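PDB 1YUD: DUF985 domain-containing protein from Shewanella oneidensis, which is of unknown function but belongs to the cupin superfamily, whose members share a beta-barrel that often houses a small-molecule or metal site. Local coordinates for residues F109-P112 with K113-F117. Residues are numbered along the deposited sequence; the frame is centred on the assembly and turned at random.
Sequences FLVP and KGCIF
Between Val111 and Phe117 the chain makes a U-shaped turn, leaving strand 109-111 through Pro112 to Cys115 and entering strand 116-121; Gly114 sits at positive phi (72°), which comes easily to a residue with no side chain. The two strands belong to different sheets of the cupin fold. 109-111 pairs with 71-76, and 116-121 lies between 62-66 and 81-86. The turn therefore carries the chain from one sheet to the other.

Val111 and Phe117 point into the mouth of the U. Val111 CG2 sits over the centre of the Phe117 ring, 3.3 Å from the centroid and 7° off the normal, a CH-pi contact. With chi1 at 40° for CG1, CG2 swings to the side opposite the backbone N, and this sets it over the ring. CG1 comes within 3.9 Å of Phe117 CE2. Cys115 turns its sulfur inward as well: SG lies 4.1 Å from Val111 CG2 and 3.3 Å from Pro112 O. Met85 of strand 81-86 touches Pro112, Cys115 and Phe117, whose ring also meets that of His65.

A serine in place of Phe117 would probably leave Val111 CG2 without its aromatic face and open a gap beside His65 and Met85. Across the turn the side chains meet mainly through apolar and CH-pi packing, while backbone hydrogen bonds between Val111 and Glu71 and between Phe117 and His65 tie its two arms to separate sheets.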
ATOM      1  N   PHE A 109       8.144   0.488  -1.347  1.00 30.38           N
ATOM      2  CA  PHE A 109       9.164   1.015  -2.195  1.00 29.24           C
ATOM      3  C   PHE A 109       8.527   1.960  -3.181  1.00 31.77           C
ATOM      4  O   PHE A 109       7.388   1.761  -3.602  1.00 33.50           O
ATOM      5  CB  PHE A 109       9.915  -0.076  -2.941  1.00 25.01           C
ATOM      6  CG  PHE A 109      11.076   0.459  -3.705  1.00 20.63           C
ATOM      7  CD1 PHE A 109      12.303   0.638  -3.086  1.00 19.37           C
ATOM      8  CD2 PHE A 109      10.910   0.928  -4.991  1.00 19.95           C
ATOM      9  CE1 PHE A 109      13.339   1.287  -3.735  1.00 15.47           C
ATOM     10  CE2 PHE A 109      11.947   1.578  -5.642  1.00 19.54           C
ATOM     11  CZ  PHE A 109      13.152   1.752  -5.005  1.00 15.46           C
ATOM     12  N   LEU A 110       9.281   2.977  -3.572  1.00 33.66           N
ATOM     13  CA  LEU A 110       8.774   3.968  -4.493  1.00 36.31           C
ATOM     14  C   LEU A 110       9.544   3.970  -5.807  1.00 38.39           C
ATOM     15  O   LEU A 110      10.713   4.341  -5.863  1.00 40.33           O
ATOM     16  CB  LEU A 110       8.827   5.335  -3.800  1.00 34.07           C
ATOM     17  CG  LEU A 110       8.422   6.587  -4.558  1.00 32.18           C
ATOM     18  CD1 LEU A 110       9.560   7.004  -5.448  1.00 32.09           C
ATOM     19  CD2 LEU A 110       7.142   6.330  -5.339  1.00 31.26           C
ATOM     20  N   VAL A 111       8.881   3.541  -6.869  1.00 41.60           N
ATOM     21  CA  VAL A 111       9.501   3.506  -8.180  1.00 44.85           C
ATOM     22  C   VAL A 111       9.208   4.838  -8.881  1.00 48.88           C
ATOM     23  O   VAL A 111       8.098   5.083  -9.372  1.00 49.21           O
ATOM     24  CB  VAL A 111       8.996   2.269  -9.001  1.00 42.98           C
ATOM     25  CG1 VAL A 111       7.516   2.062  -8.789  1.00 39.92           C
ATOM     26  CG2 VAL A 111       9.308   2.459 -10.472  1.00 41.73           C
ATOM     27  N   PRO A 112      10.215   5.727  -8.916  1.00 52.53           N
ATOM     28  CA  PRO A 112      10.137   7.062  -9.528  1.00 54.07           C
ATOM     29  C   PRO A 112       9.659   7.067 -10.956  1.00 54.29           C
ATOM     30  O   PRO A 112      10.077   6.235 -11.752  1.00 56.40           O
ATOM     31  CB  PRO A 112      11.569   7.599  -9.396  1.00 54.69           C
ATOM     32  CG  PRO A 112      12.408   6.360  -9.392  1.00 55.12           C
ATOM     33  CD  PRO A 112      11.598   5.430  -8.496  1.00 53.33           C
ATOM     34  N   LYS A 113       8.792   8.018 -11.279  1.00 54.60           N
ATOM     35  CA  LYS A 113       8.259   8.131 -12.628  1.00 54.62           C
ATOM     36  C   LYS A 113       9.351   8.423 -13.643  1.00 54.49           C
ATOM     37  O   LYS A 113      10.481   8.758 -13.280  1.00 53.49           O
ATOM     38  CB  LYS A 113       7.194   9.229 -12.696  1.00 55.62           C
ATOM     39  CG  LYS A 113       7.685  10.626 -12.346  1.00 57.76           C
ATOM     40  CD  LYS A 113       6.546  11.642 -12.437  1.00 57.77           C
ATOM     41  CE  LYS A 113       7.013  13.046 -12.082  1.00 58.26           C
ATOM     42  NZ  LYS A 113       5.889  14.019 -12.135  1.00 59.05           N
ATOM     43  N   GLY A 114       8.999   8.287 -14.919  1.00 54.97           N
ATOM     44  CA  GLY A 114       9.935   8.553 -15.996  1.00 54.71           C
ATOM     45  C   GLY A 114      11.038   7.527 -16.159  1.00 55.16           C
ATOM     46  O   GLY A 114      11.877   7.663 -17.052  1.00 56.45           O
ATOM     47  N   CYS A 115      11.051   6.504 -15.309  1.00 53.79           N
ATOM     48  CA  CYS A 115      12.080   5.482 -15.404  1.00 53.38           C
ATOM     49  C   CYS A 115      11.509   4.144 -15.890  1.00 55.21           C
ATOM     50  O   CYS A 115      10.357   3.800 -15.585  1.00 55.29           O
ATOM     51  CB  CYS A 115      12.748   5.285 -14.046  1.00 51.49           C
ATOM     52  SG  CYS A 115      12.066   3.920 -13.086  1.00 49.39           S
ATOM     53  N   ILE A 116      12.319   3.397 -16.644  1.00 55.39           N
ATOM     54  CA  ILE A 116      11.912   2.090 -17.163  1.00 54.59           C
ATOM     55  C   ILE A 116      12.267   1.022 -16.140  1.00 52.09           C
ATOM     56  O   ILE A 116      13.428   0.871 -15.775  1.00 52.06           O
ATOM     57  CB  ILE A 116      12.603   1.773 -18.510  1.00 56.59           C
ATOM     58  CG1 ILE A 116      12.122   2.767 -19.580  1.00 57.19           C
ATOM     59  CG2 ILE A 116      12.296   0.325 -18.937  1.00 57.53           C
ATOM     60  CD1 ILE A 116      12.884   2.688 -20.901  1.00 57.26           C
ATOM     61  N   PHE A 117      11.258   0.280 -15.689  1.00 49.57           N
ATOM     62  CA  PHE A 117      11.449  -0.740 -14.664  1.00 46.50           C
ATOM     63  C   PHE A 117      10.603  -2.001 -14.853  1.00 46.86           C
ATOM     64  O   PHE A 117       9.632  -2.013 -15.619  1.00 46.55           O
ATOM     65  CB  PHE A 117      11.111  -0.143 -13.297  1.00 43.69           C
ATOM     66  CG  PHE A 117       9.663   0.266 -13.154  1.00 38.93           C
ATOM     67  CD1 PHE A 117       9.135   1.305 -13.914  1.00 35.79           C
ATOM     68  CD2 PHE A 117       8.828  -0.399 -12.263  1.00 35.25           C
ATOM     69  CE1 PHE A 117       7.793   1.679 -13.788  1.00 35.47           C
ATOM     70  CE2 PHE A 117       7.491  -0.032 -12.131  1.00 35.27           C
ATOM     71  CZ  PHE A 117       6.973   1.006 -12.894  1.00 34.00           C
TER